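Local coordinates for mandelate racemase/muconate lactonizing enzyme (Roseovarius nubinhibens, PDB 2QDD), which probably catalyses a magnesium-dependent reaction of the enolase superfamily, although its substrate has not been established, at residues M241-L246 and K265-R270; Q290-D295 and N317-W322; R276-R281 and L307-S312; V197-T202 and P222-D227; W49-P54 and G297-A302. One frame throughout, in Å; residues are numbered along the deposited sequence.

Contact 1. Residues M241-L246 and K265-R270; sequences MLDECL and KIKPNR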
# COMPACT_ATOMS: atom_id res chain seq x y z
N MET A 241 -3.20 -11.78 20.66
CA MET A 241 -4.48 -12.48 20.63
C MET A 241 -5.60 -11.44 20.66
O MET A 241 -5.65 -10.61 21.57
CB MET A 241 -4.57 -13.41 21.85
CG MET A 241 -5.93 -14.04 22.14
SD MET A 241 -6.23 -15.63 21.38
CE MET A 241 -4.66 -16.49 21.54
N LEU A 242 -6.48 -11.48 19.67
CA LEU A 242 -7.64 -10.60 19.66
C LEU A 242 -8.89 -11.30 20.15
O LEU A 242 -8.96 -12.53 20.11
CB LEU A 242 -7.88 -10.03 18.26
CG LEU A 242 -6.79 -9.12 17.69
CD1 LEU A 242 -7.21 -8.66 16.32
CD2 LEU A 242 -6.50 -7.93 18.60
N ASP A 243 -9.87 -10.52 20.63
CA ASP A 243 -11.06 -11.06 21.30
C ASP A 243 -12.25 -10.10 21.12
O ASP A 243 -13.05 -10.27 20.21
CB ASP A 243 -10.76 -11.34 22.78
CG ASP A 243 -11.93 -12.01 23.53
OD1 ASP A 243 -12.89 -12.49 22.88
OD2 ASP A 243 -11.88 -12.06 24.77
N GLU A 244 -12.34 -9.10 21.98
CA GLU A 244 -13.58 -8.33 22.15
C GLU A 244 -13.93 -7.40 20.98
O GLU A 244 -15.09 -7.02 20.83
CB GLU A 244 -13.55 -7.54 23.46
CG GLU A 244 -13.61 -8.42 24.71
CD GLU A 244 -12.23 -8.77 25.26
OE1 GLU A 244 -11.22 -8.52 24.56
OE2 GLU A 244 -12.14 -9.29 26.39
N CYS A 245 -12.94 -7.04 20.16
CA CYS A 245 -13.17 -6.16 19.01
C CYS A 245 -13.77 -6.88 17.80
O CYS A 245 -14.10 -6.25 16.80
CB CYS A 245 -11.90 -5.39 18.62
SG CYS A 245 -10.46 -6.41 18.18
N LEU A 246 -13.89 -8.20 17.90
CA LEU A 246 -14.28 -9.03 16.76
C LEU A 246 -15.75 -9.45 16.83
O LEU A 246 -16.09 -10.48 17.40
CB LEU A 246 -13.39 -10.27 16.67
CG LEU A 246 -11.88 -10.09 16.58
CD1 LEU A 246 -11.23 -11.37 17.06
CD2 LEU A 246 -11.44 -9.75 15.17
N LYS A 265 -9.70 -15.28 20.12
CA LYS A 265 -10.73 -15.97 20.89
C LYS A 265 -12.03 -15.99 20.12
O LYS A 265 -12.42 -14.99 19.51
CB LYS A 265 -10.97 -15.27 22.24
CG LYS A 265 -9.83 -15.40 23.22
CD LYS A 265 -10.32 -15.15 24.63
CE LYS A 265 -9.38 -15.76 25.64
NZ LYS A 265 -9.59 -15.21 27.01
N ILE A 266 -12.71 -17.13 20.13
CA ILE A 266 -14.05 -17.23 19.57
C ILE A 266 -15.08 -17.50 20.67
O ILE A 266 -14.94 -18.46 21.44
CB ILE A 266 -14.16 -18.32 18.47
CG1 ILE A 266 -12.98 -18.22 17.49
CG2 ILE A 266 -15.49 -18.18 17.71
CD1 ILE A 266 -12.77 -19.47 16.72
N LYS A 267 -16.09 -16.64 20.74
CA LYS A 267 -17.13 -16.72 21.75
C LYS A 267 -18.49 -16.57 21.09
O LYS A 267 -18.79 -15.50 20.56
CB LYS A 267 -16.93 -15.64 22.82
CG LYS A 267 -15.64 -15.78 23.60
CD LYS A 267 -15.57 -14.83 24.75
CE LYS A 267 -14.14 -14.66 25.19
NZ LYS A 267 -14.05 -13.66 26.28
N PRO A 268 -19.31 -17.64 21.10
CA PRO A 268 -20.61 -17.69 20.43
C PRO A 268 -21.55 -16.51 20.75
O PRO A 268 -22.20 -16.00 19.85
CB PRO A 268 -21.22 -19.01 20.94
CG PRO A 268 -20.05 -19.85 21.25
CD PRO A 268 -19.00 -18.92 21.78
N ASN A 269 -21.59 -16.08 22.01
CA ASN A 269 -22.40 -14.93 22.41
C ASN A 269 -21.93 -13.58 21.86
O ASN A 269 -22.72 -12.65 21.73
CB ASN A 269 -22.61 -14.87 23.92
CG ASN A 269 -23.90 -14.14 24.32
OD1 ASN A 269 -23.88 -12.99 24.73
ND2 ASN A 269 -25.03 -14.83 24.18
N ARG A 270 -20.64 -13.48 21.52
CA ARG A 270 -20.13 -12.33 20.78
C ARG A 270 -20.42 -12.39 19.27
O ARG A 270 -20.78 -11.38 18.67
CB ARG A 270 -18.63 -12.13 21.05
CG ARG A 270 -18.00 -10.95 20.31
CD ARG A 270 -16.59 -10.59 20.79
NE ARG A 270 -15.75 -11.73 21.18
CZ ARG A 270 -15.14 -12.58 20.35
NH1 ARG A 270 -15.26 -12.45 19.04
NH2 ARG A 270 -14.39 -13.56 20.84
O HOH W 1 -15.07 -11.49 24.31
O HOH W 2 -11.62 -13.53 27.33

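Contact 2. Residues Q290-D295 and N317-W322; sequences QMHIED and NRLASW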
# COMPACT_ATOMS: atom_id res chain seq x y z
N GLN A 290 -4.13 -19.52 16.03
CA GLN A 290 -4.38 -20.35 17.21
C GLN A 290 -5.48 -19.72 18.05
O GLN A 290 -5.56 -18.51 18.15
CB GLN A 290 -3.10 -20.48 18.02
CG GLN A 290 -2.06 -21.38 17.38
CD GLN A 290 -0.97 -21.76 18.35
OE1 GLN A 290 -0.38 -20.90 19.00
NE2 GLN A 290 -0.69 -23.05 18.44
N MET A 291 -6.35 -20.55 18.63
CA MET A 291 -7.69 -20.09 19.02
C MET A 291 -8.11 -20.59 20.40
O MET A 291 -7.99 -21.78 20.68
CB MET A 291 -8.73 -20.47 17.96
CG MET A 291 -8.57 -19.75 16.62
SD MET A 291 -9.69 -20.31 15.32
CE MET A 291 -8.86 -21.76 14.68
N HIS A 292 -8.59 -19.68 21.26
CA HIS A 292 -9.32 -20.06 22.48
C HIS A 292 -10.80 -20.09 22.14
O HIS A 292 -11.34 -19.13 21.61
CB HIS A 292 -9.11 -19.06 23.61
CG HIS A 292 -7.70 -18.99 24.12
ND1 HIS A 292 -7.20 -19.88 25.05
CD2 HIS A 292 -6.70 -18.12 23.85
CE1 HIS A 292 -5.94 -19.56 25.31
NE2 HIS A 292 -5.62 -18.50 24.60
N ILE A 293 -11.47 -21.21 22.43
CA ILE A 293 -12.89 -21.34 22.14
C ILE A 293 -13.67 -21.65 23.42
O ILE A 293 -13.53 -22.71 24.02
CB ILE A 293 -13.18 -22.37 21.02
CG1 ILE A 293 -12.43 -21.98 19.73
CG2 ILE A 293 -14.68 -22.48 20.78
CD1 ILE A 293 -12.66 -22.89 18.54
N GLU A 294 -14.50 -20.68 23.81
CA GLU A 294 -15.16 -20.62 25.11
C GLU A 294 -16.39 -19.73 24.94
O GLU A 294 -16.59 -19.19 23.86
CB GLU A 294 -14.22 -20.02 26.15
CG GLU A 294 -13.70 -18.62 25.80
CD GLU A 294 -12.45 -18.26 26.57
OE1 GLU A 294 -11.48 -19.05 26.53
OE2 GLU A 294 -12.44 -17.20 27.22
N ASP A 295 -17.22 -19.58 25.96
CA ASP A 295 -18.22 -18.53 25.90
C ASP A 295 -17.97 -17.40 26.89
O ASP A 295 -17.02 -17.45 27.67
CB ASP A 295 -19.66 -19.07 25.95
CG ASP A 295 -20.65 -18.22 25.13
OD1 ASP A 295 -21.84 -18.60 25.00
OD2 ASP A 295 -20.25 -17.15 24.61
N ASN A 317 -4.27 -25.81 16.21
CA ASN A 317 -4.96 -24.53 16.24
C ASN A 317 -5.72 -24.28 17.53
O ASN A 317 -6.14 -23.16 17.79
CB ASN A 317 -5.89 -24.40 15.04
CG ASN A 317 -5.18 -24.65 13.73
OD1 ASN A 317 -5.15 -25.77 13.23
ND2 ASN A 317 -4.59 -23.60 13.17
N ARG A 318 -5.90 -25.32 18.33
CA ARG A 318 -6.70 -25.22 19.54
C ARG A 318 -5.82 -24.89 20.73
O ARG A 318 -4.80 -25.55 20.96
CB ARG A 318 -7.49 -26.51 19.77
CG ARG A 318 -8.47 -26.48 20.94
CD ARG A 318 -8.51 -27.83 21.63
NE ARG A 318 -8.87 -28.89 20.69
CZ ARG A 318 -8.20 -30.02 20.52
NH1 ARG A 318 -8.62 -30.91 19.63
NH2 ARG A 318 -7.12 -30.28 21.25
N LEU A 319 -6.20 -23.87 21.49
CA LEU A 319 -5.59 -23.60 22.78
C LEU A 319 -6.58 -23.90 23.91
O LEU A 319 -7.64 -24.47 23.66
CB LEU A 319 -5.09 -22.15 22.84
CG LEU A 319 -3.99 -21.75 21.85
CD1 LEU A 319 -3.96 -20.25 21.66
CD2 LEU A 319 -2.63 -22.25 22.30
N ALA A 320 -6.24 -23.52 25.14
CA ALA A 320 -7.08 -23.77 26.31
C ALA A 320 -8.45 -23.10 26.25
O ALA A 320 -8.60 -22.03 25.66
CB ALA A 320 -6.35 -23.37 27.58
N SER A 321 -9.45 -23.75 26.84
CA SER A 321 -10.77 -23.15 27.02
C SER A 321 -10.92 -22.60 28.43
O SER A 321 -10.20 -22.99 29.34
CB SER A 321 -11.87 -24.18 26.74
OG SER A 321 -12.02 -24.42 25.36
N TRP A 322 -11.85 -21.67 28.59
CA TRP A 322 -12.28 -21.19 29.89
C TRP A 322 -13.68 -21.75 30.15
O TRP A 322 -14.49 -21.86 29.22
CB TRP A 322 -12.30 -19.66 29.86
CG TRP A 322 -12.72 -18.97 31.12
CD1 TRP A 322 -12.00 -18.86 32.27
CD2 TRP A 322 -13.95 -18.26 31.34
NE1 TRP A 322 -12.71 -18.13 33.20
CE2 TRP A 322 -13.90 -17.75 32.65
CE3 TRP A 322 -15.08 -18.01 30.55
CZ2 TRP A 322 -14.95 -17.00 33.20
CZ3 TRP A 322 -16.12 -17.27 31.09
CH2 TRP A 322 -16.05 -16.77 32.41
O HOH W 3 -10.03 -23.65 23.20
O HOH W 4 -16.77 -21.78 27.88

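Contact 3. Residues R276-R281 and L307-S312; sequences RARQIR and LHLAAS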
# COMPACT_ATOMS: atom_id res chain seq x y z
N ARG A 276 -22.17 -19.21 13.11
CA ARG A 276 -21.24 -18.12 12.85
C ARG A 276 -19.84 -18.42 13.41
O ARG A 276 -18.84 -18.13 12.75
CB ARG A 276 -21.78 -16.80 13.41
CG ARG A 276 -23.09 -16.30 12.76
CD ARG A 276 -22.86 -15.62 11.42
NE ARG A 276 -24.11 -15.26 10.75
CZ ARG A 276 -24.74 -16.01 9.84
NH1 ARG A 276 -25.87 -15.59 9.30
NH2 ARG A 276 -24.24 -17.19 9.48
N ALA A 277 -19.78 -19.02 14.59
CA ALA A 277 -18.51 -19.38 15.24
C ALA A 277 -17.70 -20.44 14.49
O ALA A 277 -16.48 -20.35 14.43
CB ALA A 277 -18.73 -19.79 16.68
N ARG A 278 -18.39 -21.41 13.90
CA ARG A 278 -17.76 -22.45 13.07
C ARG A 278 -17.09 -21.91 11.80
O ARG A 278 -15.99 -22.33 11.44
CB ARG A 278 -18.78 -23.53 12.69
CG ARG A 278 -18.21 -24.71 11.92
CD ARG A 278 -18.98 -24.92 10.62
NE ARG A 278 -19.53 -26.27 10.52
CZ ARG A 278 -20.73 -26.56 10.03
NH1 ARG A 278 -21.14 -27.82 9.98
NH2 ARG A 278 -21.53 -25.59 9.60
N GLN A 279 -17.77 -20.98 11.11
CA GLN A 279 -17.19 -20.30 9.95
C GLN A 279 -15.89 -19.56 10.29
O GLN A 279 -14.91 -19.65 9.55
CB GLN A 279 -18.18 -19.34 9.29
CG GLN A 279 -17.67 -18.80 7.93
CD GLN A 279 -18.39 -17.57 7.40
OE1 GLN A 279 -18.33 -17.29 6.20
NE2 GLN A 279 -19.05 -16.82 8.27
N ILE A 280 -15.90 -18.84 11.41
CA ILE A 280 -14.70 -18.18 11.96
C ILE A 280 -13.59 -19.17 12.34
O ILE A 280 -12.41 -18.94 12.03
CB ILE A 280 -15.09 -17.29 13.16
CG1 ILE A 280 -15.98 -16.14 12.68
CG2 ILE A 280 -13.84 -16.73 13.87
CD1 ILE A 280 -16.86 -15.57 13.75
N ARG A 281 -13.98 -20.27 12.98
CA ARG A 281 -13.05 -21.34 13.34
C ARG A 281 -12.33 -21.90 12.12
O ARG A 281 -11.11 -22.05 12.13
CB ARG A 281 -13.79 -22.47 14.08
CG ARG A 281 -12.87 -23.46 14.80
CD ARG A 281 -12.49 -24.66 13.92
NE ARG A 281 -13.64 -25.37 13.34
CZ ARG A 281 -14.31 -26.34 13.95
NH1 ARG A 281 -13.98 -26.72 15.18
NH2 ARG A 281 -15.33 -26.94 13.34
N LEU A 307 -17.44 -25.87 23.99
CA LEU A 307 -16.47 -26.97 24.13
C LEU A 307 -16.61 -28.04 23.06
O LEU A 307 -15.63 -28.71 22.72
CB LEU A 307 -16.52 -27.59 25.52
CG LEU A 307 -15.16 -28.10 26.01
CD1 LEU A 307 -14.53 -27.14 26.99
CD2 LEU A 307 -15.29 -29.48 26.62
N HIS A 308 -17.81 -28.20 22.52
CA HIS A 308 -18.04 -28.98 21.31
C HIS A 308 -17.27 -28.43 20.10
O HIS A 308 -16.73 -29.20 19.30
CB HIS A 308 -19.54 -29.05 20.98
CG HIS A 308 -20.29 -30.09 21.74
ND1 HIS A 308 -20.13 -31.44 21.51
CD2 HIS A 308 -21.24 -29.99 22.70
CE1 HIS A 308 -20.93 -32.12 22.31
NE2 HIS A 308 -21.61 -31.26 23.04
N LEU A 309 -17.24 -27.10 19.97
CA LEU A 309 -16.46 -26.43 18.93
C LEU A 309 -14.96 -26.54 19.20
O LEU A 309 -14.19 -26.83 18.29
CB LEU A 309 -16.88 -24.96 18.78
CG LEU A 309 -16.42 -24.25 17.50
CD1 LEU A 309 -17.05 -24.84 16.25
CD2 LEU A 309 -16.72 -22.76 17.57
N ALA A 310 -14.56 -26.30 20.46
CA ALA A 310 -13.18 -26.48 20.90
C ALA A 310 -12.60 -27.88 20.61
O ALA A 310 -11.47 -27.99 20.11
CB ALA A 310 -13.05 -26.15 22.38
N ALA A 311 -13.37 -28.93 20.89
CA ALA A 311 -12.91 -30.31 20.72
C ALA A 311 -12.79 -30.73 19.26
O ALA A 311 -11.91 -31.51 18.91
CB ALA A 311 -13.83 -31.27 21.46
N SER A 312 -13.66 -30.19 18.42
CA SER A 312 -13.66 -30.48 16.98
C SER A 312 -12.59 -29.68 16.21
O SER A 312 -12.41 -29.88 15.01
CB SER A 312 -15.04 -30.21 16.40
OG SER A 312 -15.39 -28.85 16.57

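Contact 4. Residues V197-T202 and P222-D227; sequences VNRAWT and PCQTLD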
# COMPACT_ATOMS: atom_id res chain seq x y z
N VAL A 197 -5.11 -8.19 29.14
CA VAL A 197 -5.02 -6.77 29.45
C VAL A 197 -6.44 -6.23 29.54
O VAL A 197 -6.70 -5.24 30.23
CB VAL A 197 -4.23 -6.03 28.33
CG1 VAL A 197 -4.14 -4.54 28.59
CG2 VAL A 197 -2.84 -6.62 28.18
N ASN A 198 -7.35 -6.95 28.87
CA ASN A 198 -8.74 -6.56 28.66
C ASN A 198 -8.97 -5.09 28.37
O ASN A 198 -9.69 -4.38 29.09
CB ASN A 198 -9.68 -7.09 29.74
CG ASN A 198 -10.88 -7.81 29.15
OD1 ASN A 198 -11.13 -8.98 29.46
ND2 ASN A 198 -11.63 -7.11 28.29
N ARG A 199 -8.33 -4.65 27.29
CA ARG A 199 -8.52 -3.31 26.69
C ARG A 199 -8.10 -2.11 27.55
O ARG A 199 -8.42 -0.97 27.22
CB ARG A 199 -9.95 -3.13 26.14
CG ARG A 199 -10.39 -4.23 25.19
CD ARG A 199 -11.86 -4.11 24.85
NE ARG A 199 -12.69 -4.68 25.90
CZ ARG A 199 -14.01 -4.78 25.86
NH1 ARG A 199 -14.67 -5.32 26.88
NH2 ARG A 199 -14.69 -4.34 24.80
N ALA A 200 -7.35 -2.37 28.62
CA ALA A 200 -7.01 -1.33 29.60
C ALA A 200 -5.86 -0.41 29.17
O ALA A 200 -5.63 0.61 29.80
CB ALA A 200 -6.72 -1.96 30.96
N TRP A 201 -5.15 -0.78 28.11
CA TRP A 201 -4.07 0.05 27.58
C TRP A 201 -4.52 0.97 26.44
O TRP A 201 -5.45 0.65 25.70
CB TRP A 201 -2.90 -0.82 27.14
CG TRP A 201 -2.15 -1.46 28.26
CD1 TRP A 201 -2.17 -1.09 29.58
CD2 TRP A 201 -1.27 -2.59 28.18
NE1 TRP A 201 -1.35 -1.92 30.32
CE2 TRP A 201 -0.79 -2.85 29.48
CE3 TRP A 201 -0.84 -3.41 27.12
CZ2 TRP A 201 0.10 -3.89 29.76
CZ3 TRP A 201 0.05 -4.44 27.40
CH2 TRP A 201 0.50 -4.67 28.71
N THR A 202 -3.87 2.12 26.34
CA THR A 202 -3.80 2.86 25.07
C THR A 202 -2.57 2.35 24.31
O THR A 202 -1.71 1.70 24.92
CB THR A 202 -3.68 4.38 25.33
OG1 THR A 202 -2.68 4.63 26.32
CG2 THR A 202 -5.03 4.97 25.76
N PRO A 222 -4.76 -5.87 23.88
CA PRO A 222 -4.22 -4.81 24.73
C PRO A 222 -5.05 -3.51 24.69
O PRO A 222 -5.13 -2.80 25.69
CB PRO A 222 -2.80 -4.60 24.18
CG PRO A 222 -2.85 -5.08 22.78
CD PRO A 222 -3.90 -6.15 22.72
N CYS A 223 -5.68 -3.24 23.55
CA CYS A 223 -6.37 -1.98 23.31
C CYS A 223 -7.82 -2.21 22.88
O CYS A 223 -8.25 -3.35 22.69
CB CYS A 223 -5.61 -1.17 22.25
SG CYS A 223 -3.89 -0.79 22.68
N GLN A 224 -8.57 -1.12 22.73
CA GLN A 224 -10.03 -1.17 22.64
C GLN A 224 -10.52 -1.55 21.24
O GLN A 224 -11.58 -2.17 21.09
CB GLN A 224 -10.62 0.19 23.03
CG GLN A 224 -11.66 0.12 24.14
CD GLN A 224 -11.42 1.16 25.22
OE1 GLN A 224 -11.15 2.33 24.94
NE2 GLN A 224 -11.51 0.73 26.48
N THR A 225 -9.76 -1.15 20.23
CA THR A 225 -10.15 -1.31 18.83
C THR A 225 -9.10 -2.12 18.08
O THR A 225 -7.93 -2.19 18.50
CB THR A 225 -10.35 0.05 18.12
OG1 THR A 225 -9.07 0.66 17.90
CG2 THR A 225 -11.23 1.00 18.93
N LEU A 226 -9.52 -2.70 16.96
CA LEU A 226 -8.64 -3.40 16.02
C LEU A 226 -7.52 -2.52 15.46
O LEU A 226 -6.36 -2.94 15.44
CB LEU A 226 -9.46 -4.02 14.89
CG LEU A 226 -8.73 -4.64 13.69
CD1 LEU A 226 -7.90 -5.80 14.13
CD2 LEU A 226 -9.73 -5.07 12.64
N ASP A 227 -7.87 -1.31 15.02
CA ASP A 227 -6.92 -0.27 14.57
C ASP A 227 -5.78 -0.01 15.56
O ASP A 227 -4.61 0.05 15.17
CB ASP A 227 -7.65 1.05 14.32
CG ASP A 227 -7.79 1.37 12.85
OD1 ASP A 227 -8.93 1.41 12.36
OD2 ASP A 227 -6.75 1.59 12.18
O HOH W 5 -7.53 1.55 24.25

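Contact 5. Residues W49-P54 and G297-A302; sequences WGEGCP and GGTALA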
# COMPACT_ATOMS: atom_id res chain seq x y z
N TRP A 49 -32.22 -26.84 23.76
CA TRP A 49 -31.95 -25.76 24.70
C TRP A 49 -30.75 -24.90 24.29
O TRP A 49 -29.74 -25.41 23.80
CB TRP A 49 -31.73 -26.31 26.10
CG TRP A 49 -32.98 -26.88 26.71
CD1 TRP A 49 -33.51 -28.13 26.49
CD2 TRP A 49 -33.85 -26.23 27.65
NE1 TRP A 49 -34.65 -28.29 27.23
CE2 TRP A 49 -34.89 -27.15 27.95
CE3 TRP A 49 -33.86 -24.98 28.27
CZ2 TRP A 49 -35.92 -26.84 28.85
CZ3 TRP A 49 -34.88 -24.67 29.16
CH2 TRP A 49 -35.90 -25.60 29.44
N GLY A 50 -30.90 -23.58 24.48
CA GLY A 50 -29.78 -22.64 24.36
C GLY A 50 -29.65 -21.72 25.56
O GLY A 50 -30.63 -21.48 26.27
N GLU A 51 -28.44 -21.20 25.77
CA GLU A 51 -28.17 -20.21 26.81
C GLU A 51 -27.50 -18.96 26.25
O GLU A 51 -26.52 -19.04 25.52
CB GLU A 51 -27.29 -20.80 27.91
CG GLU A 51 -27.01 -19.83 29.06
CD GLU A 51 -26.12 -20.41 30.14
OE1 GLU A 51 -25.65 -21.55 29.98
OE2 GLU A 51 -25.90 -19.71 31.16
N GLY A 52 -28.03 -17.79 26.61
CA GLY A 52 -27.29 -16.54 26.44
C GLY A 52 -27.05 -15.87 27.78
O GLY A 52 -27.99 -15.44 28.46
N CYS A 53 -25.78 -15.77 28.16
CA CYS A 53 -25.42 -15.10 29.39
C CYS A 53 -24.25 -14.12 29.22
O CYS A 53 -23.09 -14.51 29.33
CB CYS A 53 -25.15 -16.11 30.50
SG CYS A 53 -24.80 -15.35 32.09
N PRO A 54 -24.56 -12.83 28.95
CA PRO A 54 -23.57 -11.75 28.88
C PRO A 54 -22.83 -11.55 30.20
O PRO A 54 -23.42 -11.73 31.27
CB PRO A 54 -24.42 -10.52 28.55
CG PRO A 54 -25.64 -11.07 27.89
CD PRO A 54 -25.92 -12.33 28.63
N GLY A 297 -19.83 -16.12 29.33
CA GLY A 297 -20.11 -16.46 30.71
C GLY A 297 -21.30 -17.39 30.85
O GLY A 297 -21.89 -17.82 29.85
N GLY A 298 -21.64 -17.70 32.10
CA GLY A 298 -22.85 -18.44 32.41
C GLY A 298 -22.61 -19.89 32.75
O GLY A 298 -21.51 -20.27 33.15
N THR A 299 -23.65 -20.70 32.57
CA THR A 299 -23.68 -22.04 33.14
C THR A 299 -22.97 -23.03 32.23
O THR A 299 -22.52 -22.68 31.14
CB THR A 299 -25.13 -22.53 33.39
OG1 THR A 299 -25.73 -22.91 32.14
CG2 THR A 299 -25.98 -21.47 34.07
N ALA A 300 -22.90 -24.28 32.70
CA ALA A 300 -22.34 -25.38 31.93
C ALA A 300 -23.07 -25.68 30.63
O ALA A 300 -22.58 -26.46 29.81
CB ALA A 300 -22.24 -26.64 32.81
N LEU A 301 -24.24 -25.07 30.43
CA LEU A 301 -24.98 -25.20 29.18
C LEU A 301 -24.29 -24.48 28.00
O LEU A 301 -23.97 -25.10 26.99
CB LEU A 301 -26.45 -24.75 29.35
CG LEU A 301 -27.42 -24.94 28.18
CD1 LEU A 301 -27.42 -26.33 27.65
CD2 LEU A 301 -28.83 -24.54 28.51
N ALA A 302 -24.04 -23.18 28.16
CA ALA A 302 -23.18 -22.41 27.25
C ALA A 302 -21.75 -22.94 27.13
O ALA A 302 -21.20 -23.01 26.03
CB ALA A 302 -23.17 -20.93 27.64
O HOH W 6 -23.39 -17.19 27.28

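Contact 1. Residues M241-L246 and K265-R270
Asp243 lies against Lys265 and, with CG opposite its backbone N (chi1 -175°), holds two further cationic side chains. OD2 takes NZ of Lys267, also hydrogen-bonded to Tyr59 OH, on its syn lone pair at 3.1 Å, a salt bridge; OD1 meets NH2 of Arg270 at 2.7 Å, a salt bridge whose hydrogen bond is weak (120°), the carboxylate and guanidinium planes standing nearly perpendicular. The guanidinium, folded at chi3, lies with one face on the carbonyl O of Asp243, while NH1 gives an in-plane bond to a lone pair of Leu246 O (2.7 Å). NH2 also donates to Lys265 O. Three oxygen acceptors thus limit the group's rotation. Extended Lys265 passes the carboxylate, CB 3.4 Å from OD1 of Asp243, towards Glu220, its salt-bridge partner. Asp243, Glu244, Glu220 and Asp196 are magnesium ligands of this protein, though none is bound in this chain. The segments leave neighbouring parallel strands, 240-242 and 263-266, joined through helix 249-258 in a beta-alpha-beta unit, with strand 290-293 next along the barrel.

Contact 2. Residues Q290-D295 and N317-W322
Leu319 packs on His292 where segment 317-322, though irregular, lies between strands 290-293 and 135-141 and closes the beta/alpha barrel, consistent with the place of an eighth strand. A single bridge pairs Met291 with Arg318: Met291 N donates to Asn317 O, and Leu319 N to Met291 O at 2.9 Å. Leu319 CB, 3.6 Å from Met291 O, sits over one face of the His292 imidazole, 3.9 Å from the ring centroid, a CH-pi contact offset toward the rim. CG moves on to CB of Gln290, and CD1 ends between that same CB, at 3.7 Å, and NE2 of His292. The ring's other anchor lies at its edge: ND1 donates to Ala320 O in the ring plane, at 2.6 Å and 163°. Carbon above and carbonyl beside thus fix the imidazole's rotation, and the buried NE2 has no polar partner in the model. Glu294 sets its carboxylate against CB of Trp322, while its OE2 forms a long, weak ion pair with Lys265. Asp295 O lies at the edge of the indole, 3.5 Å from CE3 of Trp322. Between these ends, Ser321 OG donates to Ile293 O at 2.6 Å.

Contact 3. Residues R276-R281 and L307-S312
Leu309 fits between Ala277 and Arg281, and this apolar packing carries much of the contact between helices 274-287 and 300-311. These are successive outer helices of the beta/alpha barrel; segments 276-281 and 307-311 run nearly parallel, crossing at -22° with axes 11.1 Å apart at closest approach. With CG placed opposite its backbone N (chi1 -164°), Leu309 sends its two methyls to different partners: CD2 touches CB of Ala277 at 3.7 Å, while CD1 lies beside CA of Arg278 and over one face of the Arg281 guanidinium, 3.8 Å from NH1. Ile293 of the barrel strand packs against both Leu309 and Arg281 from the inner side.

The polar part is a single hydrogen bond between the helices. The Arg281 chain bends at chi2 and chi3 and slides past Leu309 in the opposite direction, bringing NH1 to Ser312 OG at 2.9 Å. The bond is straight, 177°, and lies in the guanidinium plane. Thr313 OG1 takes another bond from NH1, and Leu127 O a weak one from NH2.

The chemistry implies that one arginine serves two roles: its flat face meets a leucine methyl, while its N-H groups reach the hydroxyls of Ser312 and Thr313 past the last turns of helix 300-311.

Contact 4. Residues V197-T202 and P222-D227
Trp201 lays its indole across Pro222 at about a right angle, CE3 coming within 3.7 Å of the proline CB. At chi1 -70° the indole swings to the side of its own N, beneath CG1 of Val197, which covers part of one face. The backbone of the same residue makes the hydrogen bond across the contact: Trp201 N donates to Pro222 O at 3.2 Å and 143°. That oxygen is also approached by CG1 of Val197, at 3.5 Å, and by CA of Arg199. On the far end of the indole, NE1 is held by Asp176.

Arg199 runs alongside the other segment, its CG 3.4 Å from Cys223 O, before the chain bends at chi3 and NH1 reaches Tyr59 O. Cys223 SG lies 3.8 Å from Thr202 C. A water bridges Trp201 O and Gln224 N, accepting from the latter and donating to the former.

Residues 197-200 form a type I' turn just after the magnesium ligand Asp196, and Pro222 follows close behind another, Glu220. The contact thus joins two neighbouring loops at the C-terminal ends of barrel strands, where enolase-superfamily enzymes carry their metal site.

Contact 5. Residues W49-P54 and G297-A302
Glu51 reaches from its strand into the start of helix 300-311, CG and CD both trans (chi1 -178°, chi2 -179°). Three donors of the helix start grip the carboxylate. OE2 accepts from Thr299 N on its syn side, at 2.8 Å and 175°. OE1 takes Thr299 OG1 at 2.6 Å and Ala302 N at 2.9 Å, from opposite faces of the carboxylate plane. Thr299 is the N-cap of the helix: its OG1 accepts from Leu301 N. Ser35 and Tyr37 of strand 29-42 add bonds to Glu51 OE2 and Thr299 OG1. The contact fastens an outer strand, within the chain, of the N-terminal antiparallel sheet, part of the enolase superfamily's capping domain, to the barrel. Leu301 packs beside the glutamate, its CD2 4.2 Å from CB of Trp49. Cys53 sets SG 3.7 Å from CA of Gly298, at whose backbone angles a side chain would jam against the preceding carbonyl O; Glu51 OE2 and Cys53 CB occupy the place where one would start.

From the N terminus, residues 49-54 come first, in the N-terminal sheet; their partners at 297-302 lie more than 240 residues on, so contact 5 closes a long loop that encloses contacts 4 and 1 entirely. Within it, contact 4 closes first, at 222-227, and contact 1 follows in series, the two touching where Glu244 meets Arg199. Contacts 2 and 3 open before contact 5 closes and end after it, and they also cross each other, since 290-295 lies between 276-281 and 307-312. Contacts 1 and 2 share neighbouring barrel strands, with Ile266 against Met291. Contact 3 ties the helices outside them, while contact 5 fastens the N-terminal domain to the barrel.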